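Local coordinates for protein putative hydrolase YdeN (Bacillus subtilis, PDB 1UXO) that probably acts as a serine hydrolase of the alpha/beta-hydrolase class, perhaps an esterase, although its natural substrate is not established, at residues W24-L29 with T174-Y180; A128-A132 with S185-K189. The protein carries 2 engineered substitutions. All coordinates share one frame; numbering follows the deposited sequence.

Contact 1. Residues W24-L29 with T174-Y180; sequences WLKKRL and TSLPIVY
Trp-24 lies against the turn that leads into helix 177-188, its indole roofed on one face by Ser-175. The CB of that serine stands almost straight over the five-membered ring, 3.5 Å from its centroid, a CH-pi contact. The far rim of the indole continues along the chain: CH2 meets CG of Pro-177 at 3.9 Å, and CZ3 reaches CB of Tyr-180. With CG anti to the backbone N (chi1 -178°), the indole is swung out from its helix toward this turn. Arg-28, one helical turn on, puts its CB beneath the opposite face of the same indole. Its CG rests over the Tyr-180 ring, 3.8 Å from the centroid, in a second CH-pi contact. The bend at chi2 (66°) then brings the guanidinium back above the phenol end. There Arg-28 CZ makes an off-centre cation-pi contact, 3.9 Å from the centroid of the Tyr-180 ring, with the two planes 33° apart. The phenol OH lies under the guanidinium face and is not bonded to it; both groups are instead held by Asp-32, which takes a salt bridge from Arg-28 NH1 and a hydrogen bond with Tyr-180 OH. Deeper, CD1 of Leu-25 packs on Tyr-180 CB at 3.9 Å, while CD2 of Leu-29 touches the edge of the ring. A water bridges Trp-24 N and Thr-174 O, accepting from the first and donating to the second. Cutting Trp-24 back to an alanine is likely to open a gap between Ser-175, Pro-177 and Tyr-180 CB, with Ser-175 CB losing its CH-pi surface. Helices 22-31 and 177-188 thus pack together beside the parallel sheet, as the first and last helices do in the alpha/beta-hydrolase fold.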
loop_
_atom_site.group_PDB
_atom_site.type_symbol
_atom_site.label_atom_id
_atom_site.label_comp_id
_atom_site.label_asym_id
_atom_site.label_seq_id
_atom_site.Cartn_x
_atom_site.Cartn_y
_atom_site.Cartn_z
ATOM N N TRP A 24 11.282 10.134 1.773
ATOM C CA TRP A 24 12.508 9.335 2.024
ATOM C C TRP A 24 12.599 8.119 1.070
ATOM O O TRP A 24 13.664 7.816 0.499
ATOM C CB TRP A 24 12.586 8.883 3.447
ATOM C CG TRP A 24 13.860 8.090 3.759
ATOM C CD1 TRP A 24 15.033 8.601 4.187
ATOM C CD2 TRP A 24 14.042 6.690 3.665
ATOM N NE1 TRP A 24 15.942 7.599 4.373
ATOM C CE2 TRP A 24 15.363 6.415 4.019
ATOM C CE3 TRP A 24 13.217 5.624 3.290
ATOM C CZ2 TRP A 24 15.879 5.114 4.043
ATOM C CZ3 TRP A 24 13.744 4.312 3.311
ATOM C CH2 TRP A 24 15.053 4.091 3.663
ATOM N N LEU A 25 11.497 7.401 0.941
ATOM C CA LEU A 25 11.525 6.181 0.113
ATOM C C LEU A 25 11.793 6.510 -1.361
ATOM O O LEU A 25 12.619 5.857 -2.009
ATOM C CB LEU A 25 10.235 5.420 0.276
ATOM C CG LEU A 25 10.068 4.163 -0.566
ATOM C CD1 LEU A 25 11.154 3.175 -0.260
ATOM C CD2 LEU A 25 8.759 3.538 -0.176
ATOM N N LYS A 26 11.116 7.517 -1.902
ATOM C CA LYS A 26 11.379 7.950 -3.266
ATOM C C LYS A 26 12.854 8.271 -3.514
ATOM O O LYS A 26 13.445 7.764 -4.496
ATOM C CB LYS A 26 10.479 9.134 -3.608
ATOM C CG LYS A 26 10.755 9.809 -4.947
ATOM C CD LYS A 26 9.778 10.895 -5.324
ATOM C CE LYS A 26 10.061 11.436 -6.740
ATOM N NZ LYS A 26 9.454 12.749 -6.795
ATOM N N LYS A 27 13.444 9.092 -2.645
ATOM C CA LYS A 27 14.849 9.486 -2.767
ATOM C C LYS A 27 15.825 8.316 -2.551
ATOM O O LYS A 27 16.857 8.234 -3.230
ATOM C CB LYS A 27 15.194 10.679 -1.850
ATOM C CG LYS A 27 14.404 11.968 -2.083
ATOM C CD LYS A 27 14.573 12.908 -0.829
ATOM C CE LYS A 27 13.427 13.954 -0.579
ATOM N NZ LYS A 27 13.230 14.409 0.947
ATOM N N ARG A 28 15.482 7.369 -1.675
ATOM C CA ARG A 28 16.346 6.205 -1.428
ATOM C C ARG A 28 16.386 5.307 -2.691
ATOM O O ARG A 28 17.428 4.810 -3.091
ATOM C CB ARG A 28 15.918 5.469 -0.172
ATOM C CG ARG A 28 16.720 4.210 0.093
ATOM C CD ARG A 28 18.227 4.550 0.431
ATOM N NE ARG A 28 19.001 3.333 0.581
ATOM C CZ ARG A 28 19.547 2.661 -0.422
ATOM N NH1 ARG A 28 19.467 3.128 -1.659
ATOM N NH2 ARG A 28 20.247 1.555 -0.173
ATOM N N LEU A 29 15.236 5.171 -3.330
ATOM C CA LEU A 29 15.127 4.436 -4.577
ATOM C C LEU A 29 15.897 5.113 -5.712
ATOM O O LEU A 29 16.579 4.445 -6.519
ATOM C CB LEU A 29 13.645 4.211 -4.901
ATOM C CG LEU A 29 12.946 3.111 -4.077
ATOM C CD1 LEU A 29 11.424 3.233 -4.203
ATOM C CD2 LEU A 29 13.427 1.708 -4.515
ATOM N N THR A 174 9.711 9.467 9.409
ATOM C CA THR A 174 10.078 10.117 8.140
ATOM C C THR A 174 11.019 9.291 7.262
ATOM O O THR A 174 11.428 9.750 6.184
ATOM C CB THR A 174 10.630 11.524 8.382
ATOM O OG1 THR A 174 11.676 11.462 9.335
ATOM C CG2 THR A 174 9.571 12.380 9.029
ATOM N N SER A 175 11.417 8.128 7.770
ATOM C CA SER A 175 12.027 7.099 6.985
ATOM C C SER A 175 11.448 5.741 7.385
ATOM O O SER A 175 10.863 5.595 8.436
ATOM C CB SER A 175 13.540 7.098 7.180
ATOM O OG SER A 175 13.882 6.642 8.498
ATOM N N LEU A 176 11.628 4.753 6.528
ATOM C CA LEU A 176 11.193 3.362 6.812
ATOM C C LEU A 176 12.032 2.357 6.002
ATOM O O LEU A 176 11.581 1.820 4.981
ATOM C CB LEU A 176 9.699 3.199 6.498
ATOM C CG LEU A 176 9.015 1.973 7.106
ATOM C CD1 LEU A 176 9.263 1.811 8.636
ATOM C CD2 LEU A 176 7.495 2.072 6.847
ATOM N N PRO A 177 13.256 2.104 6.458
ATOM C CA PRO A 177 14.147 1.169 5.751
ATOM C C PRO A 177 13.581 -0.212 5.441
ATOM O O PRO A 177 13.874 -0.741 4.381
ATOM C CB PRO A 177 15.358 1.089 6.679
ATOM C CG PRO A 177 15.424 2.528 7.265
ATOM C CD PRO A 177 13.958 2.744 7.612
ATOM N N ILE A 178 12.769 -0.776 6.330
ATOM C CA ILE A 178 12.192 -2.108 6.045
ATOM C C ILE A 178 11.424 -2.136 4.720
ATOM O O ILE A 178 11.550 -3.110 3.990
ATOM C CB ILE A 178 11.359 -2.645 7.186
ATOM C CG1 ILE A 178 10.936 -4.083 6.839
ATOM C CG2 ILE A 178 10.153 -1.748 7.526
ATOM C CD1 ILE A 178 10.594 -4.864 8.041
ATOM N N VAL A 179 10.671 -1.072 4.386
ATOM C CA VAL A 179 9.954 -1.039 3.135
ATOM C C VAL A 179 10.917 -1.047 1.953
ATOM O O VAL A 179 10.727 -1.776 0.978
ATOM C CB VAL A 179 8.945 0.158 3.020
ATOM C CG1 VAL A 179 8.215 0.063 1.718
ATOM C CG2 VAL A 179 7.961 0.079 4.125
ATOM N N TYR A 180 11.975 -0.242 2.020
ATOM C CA TYR A 180 12.949 -0.183 0.931
ATOM C C TYR A 180 13.636 -1.562 0.740
ATOM O O TYR A 180 13.837 -2.042 -0.390
ATOM C CB TYR A 180 13.986 0.951 1.182
ATOM C CG TYR A 180 15.176 0.763 0.332
ATOM C CD1 TYR A 180 15.161 1.155 -1.012
ATOM C CD2 TYR A 180 16.314 0.094 0.815
ATOM C CE1 TYR A 180 16.253 0.918 -1.845
ATOM C CE2 TYR A 180 17.394 -0.144 -0.001
ATOM C CZ TYR A 180 17.346 0.258 -1.323
ATOM O OH TYR A 180 18.428 -0.029 -2.116
HETATM O O HOH W 1 10.359 11.344 4.273
#

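Contact 2. Residues A128-A132 with S185-K189; sequences AKHRA and SYFSK
The C-terminal helix of the alpha/beta-hydrolase fold here meets the start of a strand of the parallel sheet, as His-130, at the corner near the start of strand 128-136, where the chain turns at residues 129-130, packs on Tyr-186 near the end of helix 177-188. CB of His-130 sits squarely over the middle of the phenol ring, 3.4 Å from its centroid and 3° off the normal. Beyond it the imidazole slides toward the root of the tyrosine and forms an offset stack, centroids 4.9 Å apart and planes at 18°. Tyr-186 CG lies anti to its own carbonyl carbon (chi1 -65°), which sends the ring across toward the strand. Tyr-186 OH comes within 3.2 Å of Ala-132 CB, at the ring edge, and makes a weak hydrogen bond with Ile-95 O of strand 92-98. The tyrosine therefore spans from its helix to two neighbouring strands of the six-stranded parallel sheet, whose backbones pair here through His-130 and Ala-132 with Ile-95. Lys-189, the last modelled residue, runs extended past the imidazole, its CD 3.6 Å from His-130 CE1. At the tip of that chain a water accepts from Lys-189 NZ at 3.0 Å and is also bonded to His-130 ND1, lying in the imidazole plane. Arg-131 leaves the backbone away from the helix, and its chain folds back so that NH1 donates to Ala-128 O at 2.8 Å, nearly head-on to the carbonyl and in the guanidinium plane. NE and NH2 bond to Ile-154 O and Asp-155 O, so the guanidinium also holds the chain just after helix 144-153, ahead of strand 157-161.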
loop_
_atom_site.group_PDB
_atom_site.type_symbol
_atom_site.label_atom_id
_atom_site.label_comp_id
_atom_site.label_asym_id
_atom_site.label_seq_id
_atom_site.Cartn_x
_atom_site.Cartn_y
_atom_site.Cartn_z
ATOM N N ALA A 128 -0.282 -9.760 -8.507
ATOM C CA ALA A 128 0.964 -9.257 -7.916
ATOM C C ALA A 128 1.905 -10.405 -7.618
ATOM O O ALA A 128 1.621 -11.256 -6.777
ATOM C CB ALA A 128 0.680 -8.432 -6.706
ATOM N N LYS A 129 3.040 -10.439 -8.304
ATOM C CA LYS A 129 3.962 -11.576 -8.146
ATOM C C LYS A 129 4.521 -11.722 -6.734
ATOM O O LYS A 129 4.636 -12.830 -6.190
ATOM C CB LYS A 129 5.079 -11.471 -9.202
ATOM C CG LYS A 129 6.133 -12.535 -9.160
ATOM C CD LYS A 129 7.168 -12.342 -10.289
ATOM C CE LYS A 129 8.015 -13.600 -10.509
ATOM N NZ LYS A 129 9.400 -13.290 -11.082
ATOM N N HIS A 130 4.900 -10.608 -6.152
ATOM C CA HIS A 130 5.439 -10.558 -4.821
ATOM C C HIS A 130 4.514 -9.745 -3.929
ATOM O O HIS A 130 4.088 -8.679 -4.319
ATOM C CB HIS A 130 6.824 -9.905 -4.868
ATOM C CG HIS A 130 7.820 -10.670 -5.707
ATOM N ND1 HIS A 130 8.399 -11.840 -5.286
ATOM C CD2 HIS A 130 8.337 -10.405 -6.933
ATOM C CE1 HIS A 130 9.212 -12.295 -6.241
ATOM N NE2 HIS A 130 9.210 -11.430 -7.245
ATOM N N ARG A 131 4.177 -10.264 -2.762
ATOM C CA ARG A 131 3.221 -9.579 -1.856
ATOM C C ARG A 131 3.713 -9.593 -0.408
ATOM O O ARG A 131 4.132 -10.638 0.082
ATOM C CB ARG A 131 1.849 -10.224 -1.952
ATOM C CG ARG A 131 1.316 -10.456 -3.370
ATOM C CD ARG A 131 0.016 -11.320 -3.462
ATOM N NE ARG A 131 0.310 -12.672 -2.977
ATOM C CZ ARG A 131 0.952 -13.622 -3.665
ATOM N NH1 ARG A 131 1.381 -13.393 -4.916
ATOM N NH2 ARG A 131 1.173 -14.809 -3.094
ATOM N N ALA A 132 3.610 -8.442 0.248
ATOM C CA ALA A 132 3.979 -8.287 1.645
ATOM C C ALA A 132 3.100 -7.277 2.336
ATOM O O ALA A 132 2.564 -6.342 1.693
ATOM C CB ALA A 132 5.441 -7.864 1.781
ATOM N N SER A 185 14.391 -6.594 -2.374
ATOM C CA SER A 185 14.532 -8.054 -2.449
ATOM C C SER A 185 13.686 -8.619 -3.612
ATOM O O SER A 185 14.057 -9.614 -4.259
ATOM C CB SER A 185 14.205 -8.707 -1.105
ATOM O OG SER A 185 12.797 -8.818 -0.871
ATOM N N TYR A 186 12.583 -7.955 -3.907
ATOM C CA TYR A 186 11.771 -8.340 -5.043
ATOM C C TYR A 186 12.508 -8.170 -6.368
ATOM O O TYR A 186 12.196 -8.878 -7.348
ATOM C CB TYR A 186 10.542 -7.473 -5.151
ATOM C CG TYR A 186 9.513 -7.559 -4.051
ATOM C CD1 TYR A 186 9.560 -8.526 -3.036
ATOM C CD2 TYR A 186 8.449 -6.664 -4.062
ATOM C CE1 TYR A 186 8.562 -8.553 -2.029
ATOM C CE2 TYR A 186 7.453 -6.735 -3.153
ATOM C CZ TYR A 186 7.541 -7.690 -2.118
ATOM O OH TYR A 186 6.493 -7.700 -1.242
ATOM N N PHE A 187 13.330 -7.128 -6.464
ATOM C CA PHE A 187 14.023 -6.816 -7.705
ATOM C C PHE A 187 15.102 -7.868 -8.011
ATOM O O PHE A 187 15.370 -8.156 -9.187
ATOM C CB PHE A 187 14.705 -5.445 -7.660
ATOM C CG PHE A 187 13.790 -4.276 -7.313
ATOM C CD1 PHE A 187 12.416 -4.343 -7.467
ATOM C CD2 PHE A 187 14.340 -3.107 -6.822
ATOM C CE1 PHE A 187 11.632 -3.268 -7.143
ATOM C CE2 PHE A 187 13.566 -2.016 -6.537
ATOM C CZ PHE A 187 12.200 -2.090 -6.692
ATOM N N SER A 188 15.735 -8.389 -6.964
ATOM C CA SER A 188 16.805 -9.392 -7.146
ATOM C C SER A 188 16.195 -10.708 -7.544
ATOM O O SER A 188 16.754 -11.433 -8.356
ATOM C CB SER A 188 17.660 -9.609 -5.893
ATOM O OG SER A 188 16.872 -9.745 -4.711
ATOM N N LYS A 189 15.041 -11.015 -6.962
ATOM C CA LYS A 189 14.278 -12.184 -7.373
ATOM C C LYS A 189 13.844 -12.003 -8.828
ATOM O O LYS A 189 13.546 -12.986 -9.521
ATOM C CB LYS A 189 13.035 -12.382 -6.486
ATOM C CG LYS A 189 13.280 -12.935 -5.062
ATOM C CD LYS A 189 12.150 -12.442 -4.133
ATOM C CE LYS A 189 12.043 -13.199 -2.817
ATOM N NZ LYS A 189 10.678 -12.988 -2.242
HETATM O O HOH W 2 7.784 -12.933 -2.909
#

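How the contacts relate
After strand 6-10 the chain forms helix 22-31, whose residues 24-29 meet 174-180 across 144 intervening residues, closing contact 1. Within that span it builds most of the parallel sheet, including strand 128-136, the first partner of contact 2. That second loop closes further along the chain, at 185-189, after 52 residues, so the two closures cross rather than nest. Helix 177-188 serves both: its beginning pairs with the early helix, its end with the start of strand 128-136. The contacts, centred 16 Å apart, touch lightly where Leu-29 CD2 packs 4.2 Å from Phe-187 CE2.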